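Local coordinates for protein thiosulfate sulfurtransferase YnjE (Escherichia coli, PDB 2WLR) that catalyses the transfer of sulfur from thiosulfate to cyanide, giving thiocyanate and sulfite, through a cysteine persulfide intermediate in a periplasmic monomer built of rhodanese domains, at residues D57-T61 with E62-A66; T93-K97 with A98-H102. All blocks are in the same frame, centred on the assembly; numbering follows the deposited sequence.

How the contacts relate
Both contacts lie in the first rhodanese repeat, on the same side of the chain's centre, with about 13 Å between their centres. Contact 1 comes first along the chain and starts helix 61-70. Contact 2 follows and ends helix 85-97, just before strand 103-105 at one edge of the four-stranded parallel sheet. The start of one helix thus meets the end of the other. M59 O probably takes a hydrogen bond from R94 NH2 at 2.8 Å. The two helix ends are therefore joined by a polar link and by packing of L64 on R94 and A98. Both lie away from the catalytic cysteine, which is in the third repeat.

Contact 1 (D57-T61 with E62-A66)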
loop_
_atom_site.group_PDB
_atom_site.type_symbol
_atom_site.label_atom_id
_atom_site.label_comp_id
_atom_site.label_asym_id
_atom_site.label_seq_id
_atom_site.Cartn_x
_atom_site.Cartn_y
_atom_site.Cartn_z
ATOM N N ASP A 57 7.351 17.073 10.447
ATOM C CA ASP A 57 6.873 17.246 11.836
ATOM C C ASP A 57 6.581 15.915 12.514
ATOM O O ASP A 57 6.274 15.879 13.716
ATOM C CB ASP A 57 5.639 18.174 11.882
ATOM C CG ASP A 57 4.400 17.587 11.225
ATOM O OD1 ASP A 57 4.452 16.505 10.610
ATOM O OD2 ASP A 57 3.323 18.240 11.319
ATOM N N LYS A 58 6.673 14.819 11.761
ATOM C CA LYS A 58 6.515 13.476 12.307
ATOM C C LYS A 58 7.768 12.636 12.141
ATOM O O LYS A 58 7.720 11.401 12.246
ATOM C CB LYS A 58 5.341 12.753 11.648
ATOM C CG LYS A 58 3.993 13.387 11.988
ATOM C CD LYS A 58 2.849 12.789 11.177
ATOM C CE LYS A 58 2.945 13.084 9.674
ATOM N NZ LYS A 58 2.757 14.521 9.335
HETATM N N MSE A 59 8.881 13.280 11.841
HETATM C CA MSE A 59 10.155 12.597 11.742
HETATM C C MSE A 59 11.134 13.210 12.707
HETATM O O MSE A 59 11.496 14.382 12.577
HETATM C CB MSE A 59 10.740 12.758 10.347
HETATM C CG MSE A 59 10.011 11.988 9.274
HETATM SE SE MSE A 59 10.672 12.220 7.475
HETATM C CE MSE A 59 12.233 11.225 7.506
ATOM N N SER A 60 11.609 12.377 13.623
ATOM C CA SER A 60 12.592 12.786 14.597
ATOM C C SER A 60 13.956 12.868 13.937
ATOM O O SER A 60 14.122 12.462 12.777
ATOM C CB SER A 60 12.636 11.743 15.691
ATOM O OG SER A 60 13.159 10.518 15.192
ATOM N N THR A 61 14.939 13.386 14.666
ATOM C CA THR A 61 16.335 13.336 14.204
ATOM C C THR A 61 16.777 11.921 13.842
ATOM O O THR A 61 17.347 11.691 12.765
ATOM C CB THR A 61 17.249 13.902 15.296
ATOM O OG1 THR A 61 16.900 15.263 15.502
ATOM C CG2 THR A 61 18.746 13.805 14.931
ATOM N N GLU A 62 16.516 10.956 14.719
ATOM C CA GLU A 62 16.887 9.565 14.475
ATOM C C GLU A 62 16.198 9.036 13.246
ATOM O O GLU A 62 16.814 8.351 12.460
ATOM C CB GLU A 62 16.593 8.633 15.674
ATOM C CG GLU A 62 16.086 7.181 15.338
ATOM C CD GLU A 62 17.170 6.098 15.160
ATOM O OE1 GLU A 62 18.256 6.227 15.768
ATOM O OE2 GLU A 62 16.929 5.077 14.438
ATOM N N GLN A 63 14.912 9.335 13.114
ATOM C CA GLN A 63 14.180 8.854 11.951
ATOM C C GLN A 63 14.695 9.454 10.639
ATOM O O GLN A 63 14.826 8.738 9.644
ATOM C CB GLN A 63 12.706 9.118 12.111
ATOM C CG GLN A 63 12.067 8.151 13.101
ATOM C CD GLN A 63 10.676 8.558 13.546
ATOM O OE1 GLN A 63 10.339 9.733 13.594
ATOM N NE2 GLN A 63 9.870 7.561 13.925
ATOM N N LEU A 64 15.031 10.737 10.628
ATOM C CA LEU A 64 15.619 11.343 9.430
ATOM C C LEU A 64 17.041 10.801 9.154
ATOM O O LEU A 64 17.407 10.572 7.996
ATOM C CB LEU A 64 15.630 12.869 9.502
ATOM C CG LEU A 64 16.188 13.589 8.255
ATOM C CD1 LEU A 64 15.476 13.192 6.953
ATOM C CD2 LEU A 64 16.167 15.105 8.500
ATOM N N ASN A 65 17.827 10.595 10.206
ATOM C CA ASN A 65 19.148 10.020 10.019
ATOM C C ASN A 65 19.019 8.621 9.434
ATOM O O ASN A 65 19.802 8.252 8.552
ATOM C CB ASN A 65 19.902 9.964 11.356
ATOM C CG ASN A 65 20.410 11.313 11.805
ATOM O OD1 ASN A 65 20.546 12.256 11.009
ATOM N ND2 ASN A 65 20.728 11.413 13.106
ATOM N N ALA A 66 18.092 7.841 9.962
ATOM C CA ALA A 66 17.823 6.506 9.444
ATOM C C ALA A 66 17.441 6.540 7.957
ATOM O O ALA A 66 17.905 5.738 7.147
ATOM C CB ALA A 66 16.767 5.834 10.275
HETATM O O HOH W 1 18.628 14.020 11.256
#
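S60 and Q63 grip each other by two reciprocal bonds. S60 N donates to Q63 OE1 at 2.9 Å, nearly straight at 170°. It arrives in the plane of the side-chain carbonyl, on a lone pair. In return Q63 N donates to S60 OG at 3.0 Å. S60 OG stands between its own backbone N and carbonyl carbon (chi1 67°), which brings it to the amide of Q63. The extended side chain of Q63 reaches back along S60, with CG 3.3 Å from S60 OG. An alanine in place of S60 has no OG, so Q63 N would probably be left without its capping partner, with half the box gone. Further on, S60 O accepts from L64 N at 2.9 Å and T61 O from N65 N at 2.8 Å. A water donates to both T61 O and N65 OD1. T61 CG2 lies alongside the N65 amide, 3.6 Å from its ND2. On the buried side, selenomethionine M59 crosses L64 at about a right angle, with M59 CE 3.8 Å from L64 CD1. L51 touches both of these side chains. The paired bonds of S60 and Q63 form a capping box, with S60 as the N-cap of helix 61-70.

Contact 2 (T93-K97 with A98-H102); sequences TRLQK and AGLTH
L95 and L100 meet where helix 85-97 ends. L95 O accepts from L100 N at 3.1 Å, and Q96 O accepts from G99 N at 3.0 Å. This pair of bonds, with positive phi at G99 (110°), makes a Schellman motif. The G99 bond comes from above the carbonyl plane of Q96. At these backbone angles a CB on G99 would clash with the carbonyl oxygen of A98, and glycine has none. Just before these, A98 N donates to R94 O at 2.9 Å, an i to i-4 bond of the helix.

The side chain of L100 lies close to the same carbonyl oxygen that its amide binds. Its CG lies anti to the carbonyl carbon, beside the backbone N (chi1 -74°), and chi2 of 72° then brings CD1 within 3.4 Å of L95 O. Both methyls of L100 lie near L95 CD2, with L100 CD2 the closer at 4.3 Å. This is a loose apolar contact at the helix end. The methyl of A98 also sits against the last turn, with CB 3.4 Å from R94 O. A water donates to Q96 O and L100 O and bridges the helix end to the loop.

The polar ends of R94 and Q96 are held outside the turn. R94 is bent in the same sense at each of its first three torsions as it reaches the backbone oxygens of L56 and M59. Q96 NE2 donates to A4 O. I68 of helix 61-70 packs against L95, A98 and L100. On the sheet side, I103 of strand 103-105 touches L95 and Q96. The turn thus carries the chain from helix 85-97 into that edge strand, with helix 61-70 packed alongside.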
loop_
_atom_site.group_PDB
_atom_site.type_symbol
_atom_site.label_atom_id
_atom_site.label_comp_id
_atom_site.label_asym_id
_atom_site.label_seq_id
_atom_site.Cartn_x
_atom_site.Cartn_y
_atom_site.Cartn_z
ATOM N N THR A 93 16.257 22.770 5.105
ATOM C CA THR A 93 16.667 23.156 6.456
ATOM C C THR A 93 16.902 21.918 7.311
ATOM O O THR A 93 17.931 21.821 7.991
ATOM C CB THR A 93 15.634 24.103 7.049
ATOM O OG1 THR A 93 15.598 25.292 6.249
ATOM C CG2 THR A 93 15.980 24.489 8.485
ATOM N N ARG A 94 16.001 20.938 7.255
ATOM C CA ARG A 94 16.179 19.686 7.970
ATOM C C ARG A 94 17.399 18.910 7.472
ATOM O O ARG A 94 18.142 18.320 8.271
ATOM C CB ARG A 94 14.921 18.798 7.941
ATOM C CG ARG A 94 13.803 19.241 8.899
ATOM C CD ARG A 94 14.142 19.070 10.377
ATOM N NE ARG A 94 14.347 17.691 10.755
ATOM C CZ ARG A 94 13.403 16.812 11.069
ATOM N NH1 ARG A 94 12.118 17.124 11.022
ATOM N NH2 ARG A 94 13.768 15.589 11.424
ATOM N N LEU A 95 17.620 18.902 6.155
ATOM C CA LEU A 95 18.762 18.146 5.642
ATOM C C LEU A 95 20.080 18.805 6.023
ATOM O O LEU A 95 21.073 18.113 6.252
ATOM C CB LEU A 95 18.651 17.951 4.124
ATOM C CG LEU A 95 17.526 17.025 3.691
ATOM C CD1 LEU A 95 17.512 17.032 2.182
ATOM C CD2 LEU A 95 17.644 15.617 4.189
ATOM N N GLN A 96 20.117 20.130 6.033
ATOM C CA GLN A 96 21.315 20.854 6.505
ATOM C C GLN A 96 21.633 20.493 7.952
ATOM O O GLN A 96 22.771 20.167 8.274
ATOM C CB GLN A 96 21.123 22.369 6.392
ATOM C CG GLN A 96 21.138 22.897 4.965
ATOM C CD GLN A 96 20.766 24.368 4.871
ATOM O OE1 GLN A 96 20.139 24.933 5.771
ATOM N NE2 GLN A 96 21.121 24.987 3.764
ATOM N N LYS A 97 20.619 20.503 8.801
ATOM C CA LYS A 97 20.804 20.170 10.218
ATOM C C LYS A 97 21.177 18.695 10.393
ATOM O O LYS A 97 21.830 18.335 11.380
ATOM C CB LYS A 97 19.564 20.550 11.015
ATOM C CG LYS A 97 19.389 22.048 11.159
ATOM C CD LYS A 97 17.969 22.403 11.576
ATOM C CE LYS A 97 17.692 23.903 11.578
ATOM N NZ LYS A 97 16.266 24.199 11.972
ATOM N N ALA A 98 20.792 17.849 9.432
ATOM C CA ALA A 98 21.185 16.435 9.425
ATOM C C ALA A 98 22.621 16.201 8.950
ATOM O O ALA A 98 23.111 15.100 9.033
ATOM C CB ALA A 98 20.205 15.614 8.553
ATOM N N GLY A 99 23.274 17.218 8.400
ATOM C CA GLY A 99 24.666 17.093 8.008
ATOM C C GLY A 99 24.983 17.084 6.520
ATOM O O GLY A 99 26.160 17.016 6.146
ATOM N N LEU A 100 23.976 17.143 5.651
ATOM C CA LEU A 100 24.253 17.079 4.212
ATOM C C LEU A 100 24.846 18.395 3.790
ATOM O O LEU A 100 24.302 19.441 4.147
ATOM C CB LEU A 100 22.989 16.797 3.401
ATOM C CG LEU A 100 22.507 15.365 3.512
ATOM C CD1 LEU A 100 21.925 15.145 4.860
ATOM C CD2 LEU A 100 21.475 15.004 2.417
ATOM N N THR A 101 25.947 18.347 3.033
ATOM C CA THR A 101 26.730 19.566 2.739
ATOM C C THR A 101 26.565 20.151 1.338
ATOM O O THR A 101 27.080 21.229 1.057
ATOM C CB THR A 101 28.238 19.319 3.002
ATOM O OG1 THR A 101 28.723 18.344 2.096
ATOM C CG2 THR A 101 28.462 18.808 4.431
ATOM N N HIS A 102 25.825 19.477 0.462
ATOM C CA HIS A 102 25.712 19.942 -0.915
ATOM C C HIS A 102 24.259 19.832 -1.371
ATOM O O HIS A 102 23.907 18.838 -1.998
ATOM C CB HIS A 102 26.611 19.087 -1.808
ATOM C CG HIS A 102 26.800 19.646 -3.180
ATOM N ND1 HIS A 102 25.854 20.436 -3.800
ATOM C CD2 HIS A 102 27.807 19.493 -4.071
ATOM C CE1 HIS A 102 26.285 20.774 -5.003
ATOM N NE2 HIS A 102 27.466 20.216 -5.193
HETATM O O HOH W 2 25.105 20.419 6.851
#